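5-carboxyvanillate decarboxylase (Sphingomonas paucimobilis, PDB 4L6D) probably catalyses the metal-dependent, non-oxidative decarboxylation of 5-carboxyvanillate to vanillate, and binds manganese and vanillate in an amidohydrolase-fold active site. Local coordinates at residues 198-201 with 202-206; 258-261 with 262-266; 325-328 with 329-332. All coordinates share one frame; numbering follows the deposited sequence.

Contact 1: 198-201 with 202-206. With VNL (4-hydroxy-3-methoxybenzoate), chain J.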
loop_
_atom_site.group_PDB
_atom_site.type_symbol
_atom_site.label_atom_id
_atom_site.label_comp_id
_atom_site.label_asym_id
_atom_site.label_seq_id
_atom_site.Cartn_x
_atom_site.Cartn_y
_atom_site.Cartn_z
ATOM N N TYR A 198 1.886 -9.464 -1.344
ATOM C CA TYR A 198 1.086 -9.526 -2.571
ATOM C C TYR A 198 0.532 -8.152 -2.976
ATOM O O TYR A 198 0.580 -7.773 -4.141
ATOM C CB TYR A 198 -0.066 -10.529 -2.418
ATOM C CG TYR A 198 0.330 -11.970 -2.664
ATOM C CD1 TYR A 198 1.672 -12.353 -2.756
ATOM C CD2 TYR A 198 -0.646 -12.946 -2.822
ATOM C CE1 TYR A 198 2.028 -13.691 -3.003
ATOM C CE2 TYR A 198 -0.310 -14.273 -3.052
ATOM C CZ TYR A 198 1.027 -14.635 -3.146
ATOM O OH TYR A 198 1.348 -15.953 -3.399
ATOM N N GLY A 199 -0.003 -7.412 -2.010
ATOM C CA GLY A 199 -0.598 -6.115 -2.285
ATOM C C GLY A 199 0.420 -5.060 -2.659
ATOM O O GLY A 199 0.173 -4.237 -3.542
ATOM N N ILE A 200 1.563 -5.071 -1.990
ATOM C CA ILE A 200 2.608 -4.098 -2.297
ATOM C C ILE A 200 3.190 -4.328 -3.694
ATOM O O ILE A 200 3.345 -3.386 -4.478
ATOM C CB ILE A 200 3.727 -4.133 -1.248
ATOM C CG1 ILE A 200 3.181 -3.834 0.155
ATOM C CG2 ILE A 200 4.822 -3.146 -1.629
ATOM C CD1 ILE A 200 2.435 -2.509 0.250
ATOM N N GLU A 201 3.483 -5.585 -4.009
ATOM C CA GLU A 201 3.995 -5.959 -5.320
ATOM C C GLU A 201 3.050 -5.556 -6.454
ATOM O O GLU A 201 3.473 -4.905 -7.420
ATOM C CB GLU A 201 4.259 -7.475 -5.329
ATOM C CG GLU A 201 4.318 -8.135 -6.701
ATOM C CD GLU A 201 5.503 -7.697 -7.542
ATOM O OE1 GLU A 201 6.514 -7.198 -6.992
ATOM O OE2 GLU A 201 5.393 -7.853 -8.775
ATOM N N THR A 202 1.772 -5.906 -6.306
ATOM C CA THR A 202 0.802 -5.745 -7.385
ATOM C C THR A 202 0.409 -4.282 -7.569
ATOM O O THR A 202 0.321 -3.793 -8.702
ATOM C CB THR A 202 -0.436 -6.617 -7.126
ATOM O OG1 THR A 202 -0.002 -7.950 -6.832
ATOM C CG2 THR A 202 -1.332 -6.673 -8.359
ATOM N N SER A 203 0.181 -3.578 -6.458
ATOM C CA SER A 203 -0.161 -2.162 -6.533
ATOM C C SER A 203 0.990 -1.357 -7.112
ATOM O O SER A 203 0.768 -0.437 -7.900
ATOM C CB SER A 203 -0.581 -1.586 -5.174
ATOM O OG SER A 203 0.459 -1.694 -4.215
ATOM N N THR A 204 2.220 -1.682 -6.727
ATOM C CA THR A 204 3.365 -0.937 -7.257
ATOM C C THR A 204 3.508 -1.128 -8.767
ATOM O O THR A 204 3.787 -0.179 -9.489
ATOM C CB THR A 204 4.655 -1.287 -6.504
ATOM O OG1 THR A 204 4.505 -0.923 -5.122
ATOM C CG2 THR A 204 5.851 -0.547 -7.085
ATOM N N ASN A 205 3.300 -2.354 -9.234
ATOM C CA ASN A 205 3.276 -2.643 -10.662
ATOM C C ASN A 205 2.256 -1.726 -11.348
ATOM O O ASN A 205 2.583 -0.988 -12.288
ATOM C CB ASN A 205 2.914 -4.121 -10.862
ATOM C CG ASN A 205 3.283 -4.651 -12.248
ATOM O OD1 ASN A 205 3.559 -3.893 -13.173
ATOM N ND2 ASN A 205 3.293 -5.982 -12.379
ATOM N N ALA A 206 1.026 -1.723 -10.842
ATOM C CA ALA A 206 -0.019 -0.922 -11.461
ATOM C C ALA A 206 0.258 0.583 -11.434
ATOM O O ALA A 206 -0.045 1.297 -12.404
ATOM C CB ALA A 206 -1.376 -1.233 -10.829
HETATM C C1 VNL J . -2.630 -17.560 -1.577
HETATM C CO1 VNL J . -3.805 -16.798 -1.518
HETATM C CO2 VNL J . -2.020 -17.866 -2.809
HETATM C CM1 VNL J . -4.405 -16.329 -2.701
HETATM C CM2 VNL J . -2.590 -17.401 -3.992
HETATM O OM VNL J . -2.070 -17.647 -5.236
HETATM C CZ VNL J . -3.825 -16.613 -3.938
HETATM C CC VNL J . -2.028 -18.085 -0.301
HETATM C CV VNL J . -0.852 -18.403 -5.376
HETATM O O1 VNL J . -2.694 -18.086 0.770
HETATM O O2 VNL J . -0.876 -18.580 -0.345
HETATM O O3 VNL J . -4.497 -16.482 -5.121
#

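Contact 2: 258-261 with 262-266. With VNL (4-hydroxy-3-methoxybenzoate), chain L.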
loop_
_atom_site.group_PDB
_atom_site.type_symbol
_atom_site.label_atom_id
_atom_site.label_comp_id
_atom_site.label_asym_id
_atom_site.label_seq_id
_atom_site.Cartn_x
_atom_site.Cartn_y
_atom_site.Cartn_z
ATOM N N LYS A 258 -5.474 12.604 -15.262
ATOM C CA LYS A 258 -4.928 12.445 -13.910
ATOM C C LYS A 258 -4.790 10.956 -13.580
ATOM O O LYS A 258 -5.535 10.127 -14.111
ATOM C CB LYS A 258 -5.860 13.085 -12.873
ATOM C CG LYS A 258 -6.089 14.580 -13.041
ATOM C CD LYS A 258 -7.067 15.102 -12.002
ATOM C CE LYS A 258 -7.404 16.565 -12.280
ATOM N NZ LYS A 258 -8.495 17.087 -11.402
ATOM N N PRO A 259 -3.853 10.604 -12.686
ATOM C CA PRO A 259 -3.719 9.201 -12.259
ATOM C C PRO A 259 -5.047 8.523 -11.888
ATOM O O PRO A 259 -5.302 7.408 -12.359
ATOM C CB PRO A 259 -2.765 9.302 -11.064
ATOM C CG PRO A 259 -1.879 10.466 -11.431
ATOM C CD PRO A 259 -2.795 11.463 -12.109
ATOM N N SER A 260 -5.897 9.186 -11.107
ATOM C CA SER A 260 -7.148 8.570 -10.666
ATOM C C SER A 260 -8.106 8.404 -11.836
ATOM O O SER A 260 -8.968 7.513 -11.828
ATOM C CB SER A 260 -7.814 9.388 -9.554
ATOM O OG SER A 260 -8.369 10.588 -10.071
ATOM N N GLU A 261 -7.954 9.259 -12.846
ATOM C CA GLU A 261 -8.784 9.149 -14.043
ATOM C C GLU A 261 -8.423 7.934 -14.891
ATOM O O GLU A 261 -9.312 7.286 -15.437
ATOM C CB GLU A 261 -8.777 10.451 -14.857
ATOM C CG GLU A 261 -9.465 11.587 -14.103
ATOM C CD GLU A 261 -9.209 12.967 -14.678
ATOM O OE1 GLU A 261 -8.323 13.122 -15.543
ATOM O OE2 GLU A 261 -9.907 13.918 -14.253
ATOM N N TYR A 262 -7.134 7.616 -14.994
ATOM C CA TYR A 262 -6.753 6.320 -15.560
ATOM C C TYR A 262 -7.319 5.186 -14.735
ATOM O O TYR A 262 -7.780 4.184 -15.287
ATOM C CB TYR A 262 -5.234 6.152 -15.655
ATOM C CG TYR A 262 -4.635 7.129 -16.621
ATOM C CD1 TYR A 262 -4.866 7.005 -17.989
ATOM C CD2 TYR A 262 -3.890 8.209 -16.168
ATOM C CE1 TYR A 262 -4.347 7.911 -18.880
ATOM C CE2 TYR A 262 -3.366 9.131 -17.056
ATOM C CZ TYR A 262 -3.601 8.981 -18.415
ATOM O OH TYR A 262 -3.102 9.900 -19.313
ATOM N N PHE A 263 -7.268 5.308 -13.409
ATOM C CA PHE A 263 -7.728 4.193 -12.607
ATOM C C PHE A 263 -9.220 3.956 -12.853
ATOM O O PHE A 263 -9.643 2.821 -13.033
ATOM C CB PHE A 263 -7.425 4.374 -11.112
ATOM C CG PHE A 263 -7.547 3.092 -10.348
ATOM C CD1 PHE A 263 -6.520 2.161 -10.379
ATOM C CD2 PHE A 263 -8.717 2.768 -9.692
ATOM C CE1 PHE A 263 -6.631 0.952 -9.719
ATOM C CE2 PHE A 263 -8.842 1.551 -9.023
ATOM C CZ PHE A 263 -7.794 0.641 -9.035
ATOM N N ARG A 264 -10.012 5.021 -12.923
ATOM C CA ARG A 264 -11.441 4.832 -13.145
ATOM C C ARG A 264 -11.758 4.450 -14.597
ATOM O O ARG A 264 -12.696 3.685 -14.837
ATOM C CB ARG A 264 -12.237 6.081 -12.742
ATOM C CG ARG A 264 -12.205 6.388 -11.244
ATOM C CD ARG A 264 -13.111 7.579 -10.895
ATOM N NE ARG A 264 -12.679 8.214 -9.649
ATOM C CZ ARG A 264 -11.787 9.197 -9.577
ATOM N NH1 ARG A 264 -11.241 9.694 -10.679
ATOM N NH2 ARG A 264 -11.454 9.707 -8.397
ATOM N N ARG A 265 -10.991 4.964 -15.561
ATOM C CA ARG A 265 -11.268 4.685 -16.974
ATOM C C ARG A 265 -10.822 3.288 -17.369
ATOM O O ARG A 265 -11.553 2.561 -18.055
ATOM C CB ARG A 265 -10.571 5.708 -17.882
ATOM C CG ARG A 265 -10.973 5.606 -19.353
ATOM C CD ARG A 265 -10.167 6.559 -20.249
ATOM N NE ARG A 265 -8.775 6.122 -20.333
ATOM C CZ ARG A 265 -7.848 6.661 -21.115
ATOM N NH1 ARG A 265 -8.141 7.680 -21.911
ATOM N NH2 ARG A 265 -6.618 6.154 -21.108
ATOM N N ASN A 266 -9.611 2.927 -16.951
ATOM C CA ASN A 266 -8.949 1.708 -17.429
ATOM C C ASN A 266 -8.949 0.521 -16.481
ATOM O O ASN A 266 -8.587 -0.588 -16.893
ATOM C CB ASN A 266 -7.508 2.023 -17.833
ATOM C CG ASN A 266 -7.432 2.930 -19.044
ATOM O OD1 ASN A 266 -7.252 4.151 -18.926
ATOM N ND2 ASN A 266 -7.581 2.340 -20.229
HETATM C C1 VNL L . -10.658 12.148 -5.082
HETATM C CO1 VNL L . -9.604 11.396 -5.633
HETATM C CO2 VNL L . -10.926 13.471 -5.498
HETATM C CM1 VNL L . -8.775 11.951 -6.623
HETATM C CM2 VNL L . -10.117 14.047 -6.477
HETATM O OM VNL L . -10.278 15.321 -6.962
HETATM C CZ VNL L . -9.009 13.265 -7.052
HETATM C CC VNL L . -11.529 11.529 -4.029
HETATM C CV VNL L . -11.349 16.155 -6.486
HETATM O O1 VNL L . -11.842 10.306 -4.103
HETATM O O2 VNL L . -11.917 12.281 -3.098
HETATM O O3 VNL L . -8.190 13.935 -7.933
#

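Contact 3: 325-328 with 329-332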
loop_
_atom_site.group_PDB
_atom_site.type_symbol
_atom_site.label_atom_id
_atom_site.label_comp_id
_atom_site.label_asym_id
_atom_site.label_seq_id
_atom_site.Cartn_x
_atom_site.Cartn_y
_atom_site.Cartn_z
ATOM N N GLY A 325 -22.368 -9.937 -9.902
ATOM C CA GLY A 325 -22.188 -10.608 -11.179
ATOM C C GLY A 325 -22.396 -9.806 -12.445
ATOM O O GLY A 325 -21.844 -10.165 -13.482
ATOM N N GLY A 326 -23.194 -8.743 -12.391
ATOM C CA GLY A 326 -23.501 -7.975 -13.585
ATOM C C GLY A 326 -22.276 -7.341 -14.226
ATOM O O GLY A 326 -22.095 -7.383 -15.453
ATOM N N ASN A 327 -21.439 -6.732 -13.399
ATOM C CA ASN A 327 -20.206 -6.123 -13.900
ATOM C C ASN A 327 -19.267 -7.169 -14.506
ATOM O O ASN A 327 -18.692 -6.950 -15.583
ATOM C CB ASN A 327 -19.490 -5.357 -12.786
ATOM C CG ASN A 327 -20.275 -4.154 -12.299
ATOM O OD1 ASN A 327 -21.063 -3.555 -13.033
ATOM N ND2 ASN A 327 -20.053 -3.788 -11.046
ATOM N N ALA A 328 -19.122 -8.307 -13.826
ATOM C CA ALA A 328 -18.320 -9.405 -14.360
ATOM C C ALA A 328 -18.838 -9.891 -15.713
ATOM O O ALA A 328 -18.053 -10.169 -16.619
ATOM C CB ALA A 328 -18.289 -10.567 -13.378
ATOM N N ALA A 329 -20.153 -10.020 -15.853
ATOM C CA ALA A 329 -20.720 -10.491 -17.109
ATOM C C ALA A 329 -20.352 -9.554 -18.260
ATOM O O ALA A 329 -20.038 -10.005 -19.361
ATOM C CB ALA A 329 -22.222 -10.627 -16.986
ATOM N N ARG A 330 -20.365 -8.253 -17.987
ATOM C CA ARG A 330 -19.971 -7.257 -18.976
ATOM C C ARG A 330 -18.471 -7.314 -19.264
ATOM O O ARG A 330 -18.051 -7.472 -20.417
ATOM C CB ARG A 330 -20.333 -5.859 -18.480
ATOM C CG ARG A 330 -19.957 -4.745 -19.438
ATOM C CD ARG A 330 -20.235 -3.374 -18.829
ATOM N NE ARG A 330 -19.231 -2.993 -17.834
ATOM C CZ ARG A 330 -19.459 -2.886 -16.527
ATOM N NH1 ARG A 330 -20.669 -3.117 -16.041
ATOM N NH2 ARG A 330 -18.476 -2.537 -15.712
ATOM N N ILE A 331 -17.670 -7.187 -18.213
ATOM C CA ILE A 331 -16.220 -7.078 -18.361
ATOM C C ILE A 331 -15.590 -8.350 -18.916
ATOM O O ILE A 331 -14.636 -8.291 -19.700
ATOM C CB ILE A 331 -15.569 -6.674 -17.023
ATOM C CG1 ILE A 331 -15.963 -5.233 -16.682
ATOM C CG2 ILE A 331 -14.039 -6.859 -17.053
ATOM C CD1 ILE A 331 -15.618 -4.815 -15.271
ATOM N N PHE A 332 -16.139 -9.496 -18.522
ATOM C CA PHE A 332 -15.577 -10.791 -18.913
ATOM C C PHE A 332 -16.434 -11.594 -19.895
ATOM O O PHE A 332 -16.308 -12.822 -19.978
ATOM C CB PHE A 332 -15.261 -11.614 -17.667
ATOM C CG PHE A 332 -14.164 -11.031 -16.816
ATOM C CD1 PHE A 332 -12.868 -10.926 -17.299
ATOM C CD2 PHE A 332 -14.435 -10.579 -15.529
ATOM C CE1 PHE A 332 -11.857 -10.389 -16.506
ATOM C CE2 PHE A 332 -13.434 -10.046 -14.732
ATOM C CZ PHE A 332 -12.136 -9.957 -15.220
#

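Contact 1: 198-201 with 202-206
Residues 198-201 and 202-206 are consecutive turns of helix 197-211, in which Thr202, Ser203, Thr204 and Asn205 donate their backbone N-H to the carbonyls of Tyr198, Gly199, Ile200 and Glu201. Three of these carbonyls take a second bond from a hydroxyl. Thr202 OG1 donates to Tyr198 O at 2.8 Å. Its own backbone N reaches the same oxygen from the opposite face of the carbonyl plane. Thr204 does the same to Ile200 O, with OG1 at 2.8 Å. In both threonines OG1 lies beside the backbone N and anti to the carbonyl carbon (chi1 -50° and -62°), which turns the hydroxyl back along the helix. Ser203 OG sits instead between its N and carbonyl carbon (chi1 61°). From there it makes a short bond of 2.6 Å to Gly199 O. The hydroxyls of Thr202, Ser203 and Thr204 thus each find an acceptor within their own helix although the region is buried.

The Tyr198 side chain extends from the helix into the vanillate pocket beside the manganese. Vanillate CM2 lies at the edge of its ring, near the ring plane, 4.0 Å from Tyr198 CE2. Tyr198 OH comes within 3.8 Å of the vanillate methyl carbon CV. The contact is edge-on packing, not a stack. The tyrosine side chain is about 6 Å from manganese, which Glu8, His174 and Asp297 bind.

The carboxylate of Glu201 is held by Ser145, His146, Tyr151 and Ser179. Asn205 bonds to Ser145 and Tyr152. Thr202 packs on Leu225 of strand 223-225 and on Glu230 of helix 226-230. The face with Ile200 and Thr204 meets the second subunit: Ile200 packs on Ile200 of that subunit, and Thr204 OG1 is hydrogen-bonded to Trp196 of that subunit.

Contact 2: 258-261 with 262-266
Ser260 and Arg264, one turn apart on helix 259-266, line a vanillate pocket away from the manganese site. Arg264 NH1 donates to Ser260 OG at 3.1 Å. The bond is bent, 135° at the hydrogen, and the hydroxyl lies off the guanidinium plane. Arg264 CG lies beside the backbone N (chi1 -66°), which turns the chain back toward the first turn, and the extended run from CG to NE brings the guanidinium to Ser260. Vanillate CO1 meets its edge, 3.7 Å from Arg264 NH2. Vanillate CM1 is equally near Ser260 OG, so the ligand ring touches both side chains without stacking.

Lys258 is the N-cap. Its backbone N donates to Glu261 OE1 at 2.9 Å, almost straight at 176°. This is the glutamate half of a capping box; the reciprocal half is missing, since the N-cap is a lysine. The Tyr262 ring lies against the same cap, with CD2 3.3 Å from Lys258 O, and its hydroxyl bonds to Asp216. At the other end Arg265 NE and NH2 both grip Asn266 OD1, side-on.

Two other residues of the pocket hold Ser260 and Arg264: Asp240 bonds to Ser260 OG, and the carbonyl of Val286 accepts from Arg264 NE. Since Ser260 OG accepts from the arginine, its own proton probably goes to Asp240. The serine then links a positive and a negative group, and the charge of Arg264 is likely to be partly balanced by Asp240 through it.

Contact 3: 325-328 with 329-332
Ile331 N donates to Asn327 O at 2.8 Å, and the bond is nearly straight at 173°. Phe332 N to Ala328 O is equally short and lies at the helix end, where Phe332 is the first residue to leave helical backbone angles. The aliphatic chain of Ile331 also lies close to Asn327 O, with CG1 at 3.4 Å.

Side chains add a second link between the turns. Arg330 NH1 donates to Asn327 OD1 at 3.1 Å. The oxygen lies at the edge of the guanidinium, close to its plane. The two side chains run side by side and point the same way, with their amide and guanidinium planes 64° apart. Arg330 starts anti to its N (chi1 180°) and bends at chi3, which folds the guanidinium back beside Asn327. One guanidinium face then lies over Asn327 O.

The amide nitrogen of Asn327 turns to the chain just before and in strand 292-293. Its ND2 donates to the carbonyls of Pro289 and Val292, while Arg330 NH2 reaches the carbonyl of Glu290. With a leucine in place of Asn327, the carbonyls of Pro289 and Val292 would probably lose this donor, and Arg330 NH1 would lose the oxygen that helps hold it folded.

The apolar side is formed by Ala328 CB, 4.4 Å from Phe332 CD2, and by Ile331 CG2 over one face of the phenylalanine ring. Ala328 packs on Ile5 and Thr7 of strand 5-11, and Asn327, Ala328, Ile331 and Phe332 meet Met293 of strand 292-293. This is the packing of a closing helix in a TIM-barrel fold, laid across the last strand and the first.

All three contacts are local: each closes turns within one helix, and they follow in series without nesting or crossing. Contact 1 comes first, on helix 197-211 between strands 171-174 and 223-225, next to the manganese site and the subunit interface. Contact 2 lies on helix 259-266, which leads directly into strand 267-270. Its nearest atoms are about 6 Å from those of contact 1. Contact 3 is last, on helix 317-331, which packs on the final strand and on strand 5-11. It lies on the opposite side of the chain's centre from contact 1, about 24 Å between centres. Together they cover separate parts of one barrel.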